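Local structure of histidine kinase (Paraburkholderia phymatum, 6NB0) at residues Leu64-Asp68 / Arg246-Val250; Arg49-Thr53 / Leu180-Val184; Thr195-Leu199 / Thr211-Gln215. The protein probably uses ATP to phosphorylate a histidine of the protein itself, as the sensor kinase of a phosphorelay. One frame throughout, in Å; residues are numbered along the deposited sequence. Where two conformers were deposited one is given.

Interaction 1. Residues Leu64-Asp68 / Arg246-Val250; sequences LVSHD and RISWV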
ATOM      1  N   LEU A  64       1.039 -12.119 -10.348  1.00 43.05           N
ATOM      2  CA  LEU A  64       1.322 -12.364 -11.760  1.00 43.72           C
ATOM      3  C   LEU A  64       2.717 -12.957 -11.923  1.00 49.51           C
ATOM      4  O   LEU A  64       2.907 -13.947 -12.643  1.00 53.93           O
ATOM      5  CB  LEU A  64       1.192 -11.067 -12.563  1.00 46.03           C
ATOM      6  CG  LEU A  64      -0.208 -10.463 -12.702  1.00 48.72           C
ATOM      7  CD1 LEU A  64      -0.125  -9.057 -13.281  1.00 43.27           C
ATOM      8  CD2 LEU A  64      -1.088 -11.355 -13.573  1.00 52.98           C
ATOM      9  N   VAL A  65       3.698 -12.379 -11.226  1.00 52.71           N
ATOM     10  CA  VAL A  65       5.067 -12.909 -11.233  1.00 56.25           C
ATOM     11  C   VAL A  65       5.101 -14.334 -10.685  1.00 59.03           C
ATOM     12  O   VAL A  65       5.763 -15.217 -11.242  1.00 65.69           O
ATOM     13  CB  VAL A  65       5.994 -11.972 -10.431  1.00 57.34           C
ATOM     14  CG1 VAL A  65       7.339 -12.634 -10.149  1.00 61.87           C
ATOM     15  CG2 VAL A  65       6.185 -10.658 -11.168  1.00 55.81           C
ATOM     16  N   SER A  66       4.405 -14.570  -9.564  1.00 61.44           N
ATOM     17  CA  SER A  66       4.296 -15.909  -8.993  1.00 67.83           C
ATOM     18  C   SER A  66       3.756 -16.925  -9.998  1.00 74.59           C
ATOM     19  O   SER A  66       4.030 -18.128  -9.871  1.00 75.01           O
ATOM     20  CB  SER A  66       3.399 -15.864  -7.747  1.00 70.43           C
ATOM     21  OG  SER A  66       3.037 -17.164  -7.307  1.00 77.66           O
ATOM     22  N   HIS A  67       3.022 -16.462 -11.006  1.00 71.84           N
ATOM     23  CA  HIS A  67       2.405 -17.317 -12.009  1.00 69.13           C
ATOM     24  C   HIS A  67       3.220 -17.410 -13.294  1.00 72.13           C
ATOM     25  O   HIS A  67       3.526 -18.517 -13.753  1.00 76.97           O
ATOM     26  CB  HIS A  67       0.991 -16.799 -12.316  1.00 66.94           C
ATOM     27  CG  HIS A  67       0.301 -17.529 -13.431  1.00 80.85           C
ATOM     28  ND1 HIS A  67       0.622 -17.339 -14.759  1.00 85.19           N
ATOM     29  CD2 HIS A  67      -0.702 -18.438 -13.415  1.00 85.83           C
ATOM     30  CE1 HIS A  67      -0.145 -18.109 -15.511  1.00 88.37           C
ATOM     31  NE2 HIS A  67      -0.959 -18.785 -14.720  1.00 89.00           N
ATOM     32  N   ASP A  68       3.598 -16.266 -13.871  1.00 68.62           N
ATOM     33  CA  ASP A  68       3.978 -16.207 -15.281  1.00 71.16           C
ATOM     34  C   ASP A  68       5.377 -16.743 -15.565  1.00 86.64           C
ATOM     35  O   ASP A  68       5.663 -17.098 -16.717  1.00 94.17           O
ATOM     36  CB  ASP A  68       3.867 -14.768 -15.802  1.00 70.94           C
ATOM     37  CG  ASP A  68       2.463 -14.423 -16.295  1.00 80.73           C
ATOM     38  OD1 ASP A  68       1.619 -15.339 -16.396  1.00 84.29           O
ATOM     39  OD2 ASP A  68       2.201 -13.233 -16.582  1.00 83.61           O
ATOM     40  N   ARG A 246      -7.550 -10.583 -18.181  1.00 52.34           N
ATOM     41  CA  ARG A 246      -6.802  -9.864 -17.157  1.00 42.29           C
ATOM     42  C   ARG A 246      -7.264  -8.422 -17.029  1.00 40.42           C
ATOM     43  O   ARG A 246      -7.680  -7.789 -18.003  1.00 46.01           O
ATOM     44  CB  ARG A 246      -5.300  -9.921 -17.457  1.00 43.14           C
ATOM     45  CG  ARG A 246      -4.721 -11.310 -17.216  1.00 52.05           C
ATOM     46  CD  ARG A 246      -3.209 -11.340 -17.364  1.00 58.16           C
ATOM     47  NE  ARG A 246      -2.638 -12.602 -16.887  1.00 65.59           N
ATOM     48  CZ  ARG A 246      -1.331 -12.846 -16.800  1.00 74.32           C
ATOM     49  NH1 ARG A 246      -0.456 -11.911 -17.155  1.00 77.77           N
ATOM     50  NH2 ARG A 246      -0.896 -14.019 -16.358  1.00 72.20           N
ATOM     51  N   ILE A 247      -7.184  -7.905 -15.801  1.00 28.83           N
ATOM     52  CA  ILE A 247      -7.605  -6.551 -15.497  1.00 28.88           C
ATOM     53  C   ILE A 247      -6.417  -5.611 -15.624  1.00 29.31           C
ATOM     54  O   ILE A 247      -5.261  -6.029 -15.581  1.00 35.36           O
ATOM     55  CB  ILE A 247      -8.194  -6.467 -14.075  1.00 37.62           C
ATOM     56  CG1 ILE A 247      -7.136  -6.937 -13.055  1.00 35.13           C
ATOM     57  CG2 ILE A 247      -9.483  -7.285 -13.999  1.00 37.56           C
ATOM     58  CD1 ILE A 247      -7.487  -6.583 -11.592  1.00 36.15           C
ATOM     59  N   SER A 248      -6.724  -4.327 -15.766  1.00 29.93           N
ATOM     60  CA  SER A 248      -5.748  -3.279 -15.483  1.00 33.28           C
ATOM     61  C   SER A 248      -5.264  -3.431 -14.041  1.00 35.89           C
ATOM     62  O   SER A 248      -6.073  -3.625 -13.133  1.00 32.21           O
ATOM     63  CB  SER A 248      -6.389  -1.905 -15.696  1.00 30.01           C
ATOM     64  OG  SER A 248      -6.829  -1.730 -17.049  1.00 32.44           O
ATOM     65  N   TRP A 249      -3.941  -3.384 -13.834  1.00 31.26           N
ATOM     66  CA  TRP A 249      -3.383  -3.710 -12.516  1.00 29.23           C
ATOM     67  C   TRP A 249      -4.005  -2.872 -11.416  1.00 26.76           C
ATOM     68  O   TRP A 249      -4.222  -3.351 -10.292  1.00 27.81           O
ATOM     69  CB  TRP A 249      -1.877  -3.483 -12.510  1.00 28.69           C
ATOM     70  CG  TRP A 249      -1.119  -4.362 -13.407  1.00 32.47           C
ATOM     71  CD1 TRP A 249      -1.595  -5.415 -14.137  1.00 30.58           C
ATOM     72  CD2 TRP A 249       0.284  -4.286 -13.663  1.00 35.01           C
ATOM     73  NE1 TRP A 249      -0.559  -6.005 -14.837  1.00 33.00           N
ATOM     74  CE2 TRP A 249       0.602  -5.323 -14.569  1.00 39.16           C
ATOM     75  CE3 TRP A 249       1.304  -3.429 -13.228  1.00 34.82           C
ATOM     76  CZ2 TRP A 249       1.904  -5.535 -15.037  1.00 46.80           C
ATOM     77  CZ3 TRP A 249       2.607  -3.651 -13.694  1.00 35.48           C
ATOM     78  CH2 TRP A 249       2.886  -4.686 -14.594  1.00 42.57           C
ATOM     79  N   VAL A 250      -4.314  -1.615 -11.726  1.00 28.11           N
ATOM     80  CA  VAL A 250      -4.755  -0.709 -10.677  1.00 29.76           C
ATOM     81  C   VAL A 250      -6.099  -1.133 -10.090  1.00 28.73           C
ATOM     82  O   VAL A 250      -6.443  -0.697  -8.993  1.00 27.01           O
ATOM     83  CB  VAL A 250      -4.808   0.741 -11.211  1.00 30.39           C
ATOM     84  CG1 VAL A 250      -5.952   0.927 -12.215  1.00 26.42           C
ATOM     85  CG2 VAL A 250      -4.958   1.744 -10.058  1.00 25.83           C
TER
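R246 grips D68 end-on, giving one terminal nitrogen to each carboxylate oxygen in a two-pronged salt bridge. NH2 of R246 donates to OD1 of D68 at 2.8 Å, coming in on the syn side, and NH1 of R246 reaches the syn lone pair of OD2 of D68 at 3.0 Å. A weak third bond runs from NH2 of R246 to OD2 of D68 (3.2 Å). Carboxylate and guanidinium are nearly coplanar, their planes 20° apart. The arginine covers the gap because its chain is extended from CG to NE, so the guanidinium lies well ahead of its own loop.

OD1 of D68 has a second donor, ND1 of H67 at 2.8 Å. This one arrives on the anti side and is tilted 33° from the carboxylate plane, so the two bonds fix the carboxylate from different directions. ND1 of H67 also sits 4.0 Å from NH2 of R246, near the plane of the guanidinium, a distance for contact and not for bonding.

Packing takes over at L64, one turn back on helix 44-68. Its CD2 methyl covers one face of the guanidinium, 3.6 Å from CZ of R246, while CD1 of L64 turns to the indole of W249 and meets NE1 at 3.5 Å. W249 also packs on M57 and V61, earlier on the same helix, its ring meets that of H60, and it touches T118 of the second subunit.

The sequence SHD fits the H-box of HisKA domains, where the histidine accepts the phosphoryl group and the following acid bonds its ND1. H67 is thus probably the phosphoacceptor, and R246 would then be a second-shell residue that probably helps to orient the imidazole through D68.

Interaction 2. Residues Arg49-Thr53 / Leu180-Val184; sequences RSAET and LWLLV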
ATOM      1  N   ARG A  49      -7.062   5.769   0.780  1.00 27.09           N
ATOM      2  CA  ARG A  49      -7.586   4.990  -0.346  1.00 25.31           C
ATOM      3  C   ARG A  49      -6.546   4.829  -1.446  1.00 30.64           C
ATOM      4  O   ARG A  49      -6.428   3.752  -2.053  1.00 30.24           O
ATOM      5  CB  ARG A  49      -8.832   5.673  -0.926  1.00 26.85           C
ATOM      6  CG  ARG A  49     -10.052   5.660   0.008  1.00 28.62           C
ATOM      7  CD  ARG A  49     -10.760   4.283  -0.012  1.00 26.90           C
ATOM      8  NE  ARG A  49     -11.908   4.336   0.893  1.00 28.63           N
ATOM      9  CZ  ARG A  49     -11.945   3.850   2.125  1.00 31.58           C
ATOM     10  NH1 ARG A  49     -10.901   3.184   2.654  1.00 29.01           N
ATOM     11  NH2 ARG A  49     -13.059   4.033   2.838  1.00 30.05           N
ATOM     12  N   SER A  50      -5.820   5.904  -1.757  1.00 25.65           N
ATOM     13  CA  SER A  50      -4.742   5.802  -2.737  1.00 26.00           C
ATOM     14  C   SER A  50      -3.692   4.766  -2.322  1.00 26.73           C
ATOM     15  O   SER A  50      -3.215   3.994  -3.161  1.00 29.13           O
ATOM     16  CB  SER A  50      -4.080   7.169  -2.936  1.00 33.32           C
ATOM     17  OG  SER A  50      -5.066   8.146  -3.265  1.00 37.38           O
ATOM     18  N   ALA A  51      -3.288   4.763  -1.050  1.00 29.54           N
ATOM     19  CA  ALA A  51      -2.256   3.826  -0.607  1.00 26.26           C
ATOM     20  C   ALA A  51      -2.766   2.385  -0.607  1.00 27.18           C
ATOM     21  O   ALA A  51      -2.024   1.459  -0.984  1.00 28.78           O
ATOM     22  CB  ALA A  51      -1.744   4.230   0.785  1.00 28.46           C
ATOM     23  N   GLU A  52      -4.026   2.179  -0.193  1.00 27.05           N
ATOM     24  CA  GLU A  52      -4.660   0.859  -0.280  1.00 28.38           C
ATOM     25  C   GLU A  52      -4.682   0.351  -1.716  1.00 26.72           C
ATOM     26  O   GLU A  52      -4.379  -0.820  -1.983  1.00 27.85           O
ATOM     27  CB  GLU A  52      -6.105   0.926   0.237  1.00 28.53           C
ATOM     28  CG  GLU A  52      -6.262   1.271   1.717  1.00 32.66           C
ATOM     29  CD  GLU A  52      -7.734   1.291   2.151  1.00 41.39           C
ATOM     30  OE1 GLU A  52      -8.505   2.130   1.643  1.00 31.92           O
ATOM     31  OE2 GLU A  52      -8.120   0.442   2.982  1.00 45.92           O
ATOM     32  N   THR A  53      -5.131   1.203  -2.640  1.00 26.25           N
ATOM     33  CA  THR A  53      -5.150   0.849  -4.053  1.00 23.99           C
ATOM     34  C   THR A  53      -3.772   0.392  -4.519  1.00 27.37           C
ATOM     35  O   THR A  53      -3.643  -0.620  -5.216  1.00 27.08           O
ATOM     36  CB  THR A  53      -5.631   2.046  -4.895  1.00 26.08           C
ATOM     37  OG1 THR A  53      -6.993   2.319  -4.566  1.00 26.02           O
ATOM     38  CG2 THR A  53      -5.578   1.695  -6.401  1.00 25.16           C
ATOM     39  N   LEU A 180     -15.469   0.100  -3.552  1.00 26.75           N
ATOM     40  CA  LEU A 180     -16.408   0.966  -4.252  1.00 26.98           C
ATOM     41  C   LEU A 180     -15.772   2.307  -4.573  1.00 24.89           C
ATOM     42  O   LEU A 180     -16.000   2.865  -5.652  1.00 25.51           O
ATOM     43  CB  LEU A 180     -17.675   1.160  -3.427  1.00 26.03           C
ATOM     44  CG  LEU A 180     -18.448  -0.147  -3.153  1.00 27.60           C
ATOM     45  CD1 LEU A 180     -19.591   0.160  -2.222  1.00 33.66           C
ATOM     46  CD2 LEU A 180     -18.980  -0.753  -4.438  1.00 31.26           C
ATOM     47  N   TRP A 181     -14.985   2.843  -3.641  1.00 24.94           N
ATOM     48  CA  TRP A 181     -14.236   4.069  -3.926  1.00 25.30           C
ATOM     49  C   TRP A 181     -13.416   3.930  -5.209  1.00 27.40           C
ATOM     50  O   TRP A 181     -13.426   4.817  -6.070  1.00 24.64           O
ATOM     51  CB  TRP A 181     -13.332   4.377  -2.726  1.00 19.43           C
ATOM     52  CG  TRP A 181     -12.481   5.632  -2.881  1.00 23.81           C
ATOM     53  CD1 TRP A 181     -12.783   6.893  -2.448  1.00 25.23           C
ATOM     54  CD2 TRP A 181     -11.176   5.707  -3.483  1.00 25.24           C
ATOM     55  NE1 TRP A 181     -11.733   7.769  -2.762  1.00 24.42           N
ATOM     56  CE2 TRP A 181     -10.746   7.051  -3.402  1.00 23.00           C
ATOM     57  CE3 TRP A 181     -10.330   4.758  -4.096  1.00 25.54           C
ATOM     58  CZ2 TRP A 181      -9.504   7.472  -3.900  1.00 24.62           C
ATOM     59  CZ3 TRP A 181      -9.096   5.184  -4.587  1.00 26.97           C
ATOM     60  CH2 TRP A 181      -8.704   6.521  -4.497  1.00 25.95           C
ATOM     61  N   LEU A 182     -12.700   2.809  -5.355  1.00 22.14           N
ATOM     62  CA  LEU A 182     -11.821   2.638  -6.513  1.00 24.17           C
ATOM     63  C   LEU A 182     -12.625   2.402  -7.778  1.00 24.18           C
ATOM     64  O   LEU A 182     -12.275   2.914  -8.849  1.00 25.85           O
ATOM     65  CB  LEU A 182     -10.855   1.471  -6.260  1.00 24.88           C
ATOM     66  CG  LEU A 182      -9.849   1.133  -7.383  1.00 23.70           C
ATOM     67  CD1 LEU A 182      -8.975   2.358  -7.716  1.00 24.11           C
ATOM     68  CD2 LEU A 182      -8.953  -0.044  -6.952  1.00 22.85           C
ATOM     69  N   LEU A 183     -13.713   1.633  -7.665  1.00 26.01           N
ATOM     70  CA  LEU A 183     -14.622   1.418  -8.790  1.00 25.72           C
ATOM     71  C   LEU A 183     -15.060   2.751  -9.397  1.00 29.77           C
ATOM     72  O   LEU A 183     -15.018   2.936 -10.621  1.00 27.36           O
ATOM     73  CB  LEU A 183     -15.832   0.617  -8.297  1.00 32.26           C
ATOM     74  CG  LEU A 183     -16.604  -0.292  -9.241  1.00 43.23           C
ATOM     75  CD1 LEU A 183     -15.740  -1.511  -9.573  1.00 33.35           C
ATOM     76  CD2 LEU A 183     -17.938  -0.700  -8.596  1.00 42.37           C
ATOM     77  N   VAL A 184     -15.479   3.701  -8.545  1.00 25.36           N
ATOM     78  CA  VAL A 184     -15.916   5.008  -9.048  1.00 27.57           C
ATOM     79  C   VAL A 184     -14.722   5.878  -9.452  1.00 28.13           C
ATOM     80  O   VAL A 184     -14.755   6.557 -10.487  1.00 25.41           O
ATOM     81  CB  VAL A 184     -16.798   5.730  -8.001  1.00 24.87           C
ATOM     82  CG1 VAL A 184     -17.315   7.074  -8.569  1.00 24.84           C
ATOM     83  CG2 VAL A 184     -18.008   4.824  -7.573  1.00 24.33           C
TER
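R49 and T53 of helix 44-68, the long helix of the HisKA dimerisation region, pack against W181 and L182 of helix 173-189, which lies against the mixed sheet of what is consistent with a Bergerat-type ATP-binding domain. The two segments cross almost at a right angle (89°), with axes 10.7 Å apart at closest approach. The contact is buried and is made mostly by side chains, with no hydrogen bonds between the two segments.

Its aromatic part is a CH-pi contact. CB of R49 sits over the six-membered ring of W181, 3.3 Å from the centroid and only 7° off the ring normal. The arginine chain bends at chi2 (-79°), which lays the rest of the aliphatic stem along the same indole, with CD of R49 3.6 Å from CG of W181. Two polar atoms also approach the ring, S50 N near CH2 and T53 OG1 near CZ3 of W181, both obliquely.

The apolar part joins T53 to L182. They reach toward each other tip to tip, CG2 of T53 meeting CD1 of L182 at 3.7 Å, and L253 and C254 of helix 252-260 cover L182 further.

At the charged end, NH1 of R49 pairs with OE1 of E52 at 2.8 Å. Its second salt bridge, to E174, crosses to helix 173-189 and ties the two helices outside the segments; the arginine probably eases the closeness of these two acids. A51, on the side of the helix turned away from W181, packs on A51 of the second subunit, which E52 also touches.

Hydroxyls are satisfied locally too: OG of S50 bonds to T46 O, and OG1 of T53 donates to O of R49 at 2.9 Å, from the face of that carbonyl opposite the one used by T53 N.

Interaction 3. Residues Thr195-Leu199 / Thr211-Gln215; sequences TTVTL and TVSWQ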
ATOM      1  N   THR A 195     -18.577  14.537 -18.389  1.00 30.10           N
ATOM      2  CA  THR A 195     -19.085  13.167 -18.391  1.00 30.30           C
ATOM      3  C   THR A 195     -19.808  12.851 -17.088  1.00 32.53           C
ATOM      4  O   THR A 195     -19.450  13.351 -16.020  1.00 32.05           O
ATOM      5  CB  THR A 195     -17.910  12.188 -18.604  1.00 27.78           C
ATOM      6  OG1 THR A 195     -17.388  12.393 -19.927  1.00 34.83           O
ATOM      7  CG2 THR A 195     -18.352  10.719 -18.448  1.00 30.32           C
ATOM      8  N   THR A 196     -20.847  12.024 -17.185  1.00 29.18           N
ATOM      9  CA  THR A 196     -21.541  11.484 -16.020  1.00 29.06           C
ATOM     10  C   THR A 196     -21.072  10.055 -15.747  1.00 31.29           C
ATOM     11  O   THR A 196     -21.157   9.194 -16.626  1.00 30.85           O
ATOM     12  CB  THR A 196     -23.056  11.502 -16.230  1.00 27.66           C
ATOM     13  OG1 THR A 196     -23.479  12.851 -16.443  1.00 31.17           O
ATOM     14  CG2 THR A 196     -23.777  10.927 -15.000  1.00 29.42           C
ATOM     15  N   VAL A 197     -20.597   9.815 -14.528  1.00 28.81           N
ATOM     16  CA  VAL A 197     -20.267   8.475 -14.032  1.00 27.93           C
ATOM     17  C   VAL A 197     -21.390   8.016 -13.113  1.00 31.48           C
ATOM     18  O   VAL A 197     -21.728   8.705 -12.146  1.00 27.63           O
ATOM     19  CB  VAL A 197     -18.911   8.466 -13.302  1.00 24.68           C
ATOM     20  CG1 VAL A 197     -18.647   7.087 -12.650  1.00 24.10           C
ATOM     21  CG2 VAL A 197     -17.773   8.825 -14.292  1.00 24.74           C
ATOM     22  N   THR A 198     -21.993   6.868 -13.415  1.00 27.63           N
ATOM     23  CA  THR A 198     -23.142   6.390 -12.652  1.00 25.45           C
ATOM     24  C   THR A 198     -22.743   5.145 -11.872  1.00 30.79           C
ATOM     25  O   THR A 198     -22.210   4.193 -12.455  1.00 28.45           O
ATOM     26  CB  THR A 198     -24.318   6.077 -13.582  1.00 26.43           C
ATOM     27  OG1 THR A 198     -24.754   7.278 -14.229  1.00 29.79           O
ATOM     28  CG2 THR A 198     -25.483   5.428 -12.809  1.00 31.82           C
ATOM     29  N   LEU A 199     -23.004   5.158 -10.560  1.00 23.45           N
ATOM     30  CA  LEU A 199     -22.920   3.965  -9.726  1.00 24.36           C
ATOM     31  C   LEU A 199     -24.328   3.400  -9.567  1.00 27.03           C
ATOM     32  O   LEU A 199     -25.207   4.079  -9.012  1.00 29.30           O
ATOM     33  CB  LEU A 199     -22.318   4.318  -8.363  1.00 23.90           C
ATOM     34  CG  LEU A 199     -22.307   3.214  -7.290  1.00 28.58           C
ATOM     35  CD1 LEU A 199     -21.538   1.997  -7.777  1.00 27.38           C
ATOM     36  CD2 LEU A 199     -21.676   3.753  -6.014  1.00 26.46           C
ATOM     37  N   THR A 211     -22.392  -1.615 -10.101  1.00 28.83           N
ATOM     38  CA  THR A 211     -21.884  -1.410 -11.451  1.00 29.39           C
ATOM     39  C   THR A 211     -21.630   0.073 -11.642  1.00 31.40           C
ATOM     40  O   THR A 211     -22.483   0.896 -11.294  1.00 28.61           O
ATOM     41  CB  THR A 211     -22.875  -1.915 -12.506  1.00 33.06           C
ATOM     42  OG1 THR A 211     -23.031  -3.331 -12.357  1.00 37.05           O
ATOM     43  CG2 THR A 211     -22.361  -1.604 -13.907  1.00 33.25           C
ATOM     44  N   VAL A 212     -20.454   0.412 -12.164  1.00 28.04           N
ATOM     45  CA  VAL A 212     -20.147   1.782 -12.561  1.00 27.16           C
ATOM     46  C   VAL A 212     -20.157   1.808 -14.085  1.00 29.71           C
ATOM     47  O   VAL A 212     -19.520   0.963 -14.724  1.00 26.63           O
ATOM     48  CB  VAL A 212     -18.802   2.255 -11.982  1.00 26.84           C
ATOM     49  CG1 VAL A 212     -18.396   3.573 -12.597  1.00 27.40           C
ATOM     50  CG2 VAL A 212     -18.885   2.404 -10.454  1.00 27.31           C
ATOM     51  N   SER A 213     -20.939   2.720 -14.670  1.00 27.10           N
ATOM     52  CA  SER A 213     -21.032   2.824 -16.116  0.53 29.09           C
ATOM     53  C   SER A 213     -20.802   4.266 -16.539  1.00 31.35           C
ATOM     54  O   SER A 213     -21.243   5.203 -15.867  1.00 28.67           O
ATOM     55  CB  SER A 213     -22.383   2.319 -16.648  0.53 34.68           C
ATOM     56  OG  SER A 213     -23.469   3.058 -16.125  0.53 34.36           O
ATOM     57  N   TRP A 214     -20.089   4.435 -17.652  1.00 30.06           N
ATOM     58  CA  TRP A 214     -19.718   5.780 -18.082  1.00 28.24           C
ATOM     59  C   TRP A 214     -19.192   5.743 -19.503  1.00 33.26           C
ATOM     60  O   TRP A 214     -18.722   4.703 -19.978  1.00 30.23           O
ATOM     61  CB  TRP A 214     -18.656   6.386 -17.142  1.00 30.66           C
ATOM     62  CG  TRP A 214     -17.232   5.960 -17.377  1.00 28.93           C
ATOM     63  CD1 TRP A 214     -16.215   6.745 -17.856  1.00 29.36           C
ATOM     64  CD2 TRP A 214     -16.639   4.672 -17.085  1.00 27.14           C
ATOM     65  NE1 TRP A 214     -15.032   6.024 -17.897  1.00 29.20           N
ATOM     66  CE2 TRP A 214     -15.267   4.751 -17.440  1.00 30.03           C
ATOM     67  CE3 TRP A 214     -17.132   3.463 -16.577  1.00 27.96           C
ATOM     68  CZ2 TRP A 214     -14.383   3.671 -17.283  1.00 27.23           C
ATOM     69  CZ3 TRP A 214     -16.254   2.390 -16.423  1.00 30.65           C
ATOM     70  CH2 TRP A 214     -14.900   2.499 -16.776  1.00 33.20           C
ATOM     71  N   GLN A 215     -19.302   6.884 -20.186  1.00 30.63           N
ATOM     72  CA  GLN A 215     -18.673   7.048 -21.491  1.00 30.68           C
ATOM     73  C   GLN A 215     -17.199   7.382 -21.280  1.00 32.40           C
ATOM     74  O   GLN A 215     -16.863   8.452 -20.766  1.00 34.29           O
ATOM     75  CB  GLN A 215     -19.383   8.138 -22.298  1.00 35.52           C
ATOM     76  CG  GLN A 215     -19.211   7.950 -23.785  1.00 60.03           C
ATOM     77  CD  GLN A 215     -20.026   6.784 -24.323  1.00 74.26           C
ATOM     78  OE1 GLN A 215     -19.671   6.184 -25.336  1.00 86.74           O
ATOM     79  NE2 GLN A 215     -21.132   6.466 -23.649  1.00 71.32           N
TER
HETATM   80  O   HOH W   1     -15.429  10.720 -20.887  1.00 27.40           O
HETATM   81  O   HOH W   2     -21.287   8.668 -19.290  1.00 28.26           O
HETATM   82  O   HOH W   3     -23.523   7.528 -16.590  1.00 30.11           O
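T198 and S213 face each other as an antiparallel hydrogen-bonded pair in the hairpin of strands 196-204 and 207-214. N of T198 donates to O of S213 (3.1 Å, 171° at the hydrogen), and N of S213 returns a bond to O of T198 at 2.9 Å; both donors lie in the carbonyl plane of their acceptor.

Toward T195 the strands part and water fills in. One water donates to OG1 of T195 and O of Q215, 2.7 Å from each; OG1 of T195 also bonds to A192 O. A second accepts from N of Q215 at 2.8 Å and donates to O of T196. A third water also donates to O of T196, bonds OG1 of T198, and gives S213 O a weak extra bond.

V197, L199 and V212 lie on the face turned to helix 173-189, opposite T198 and S213. CG1 of V197 meets CG1 of V212 at 3.5 Å, and CD1 of L199 touches CG2 of V212. W214 sends its indole the same way, its NE1 held by A190 O. The side facing the helix is held by apolar contacts, while at the parted end waters bond Q215 N, Q215 O and T196 O.

Interactions 1 and 2 share helix 44-68: their centres are 18 Å apart, yet the 246-250 segment runs alongside that helix from D68 toward T53, and O of V250 lies 3.3 Å from CD2 of L182. Interactions 2 and 3 are joined through helix 173-189, which turns W181 and L182 to the long helix and L183 and V184 to the sheet. There CG of L183 packs 3.7 Å from CG2 of V212, with the centres 16 Å apart. Interactions 1 and 3, centres 25 Å apart, do not touch and lie on opposite sides of the chain's centre. H67, the probable phosphoacceptor, belongs to interaction 1; interaction 2 is one place where its helix meets the sheet-bearing part of the chain.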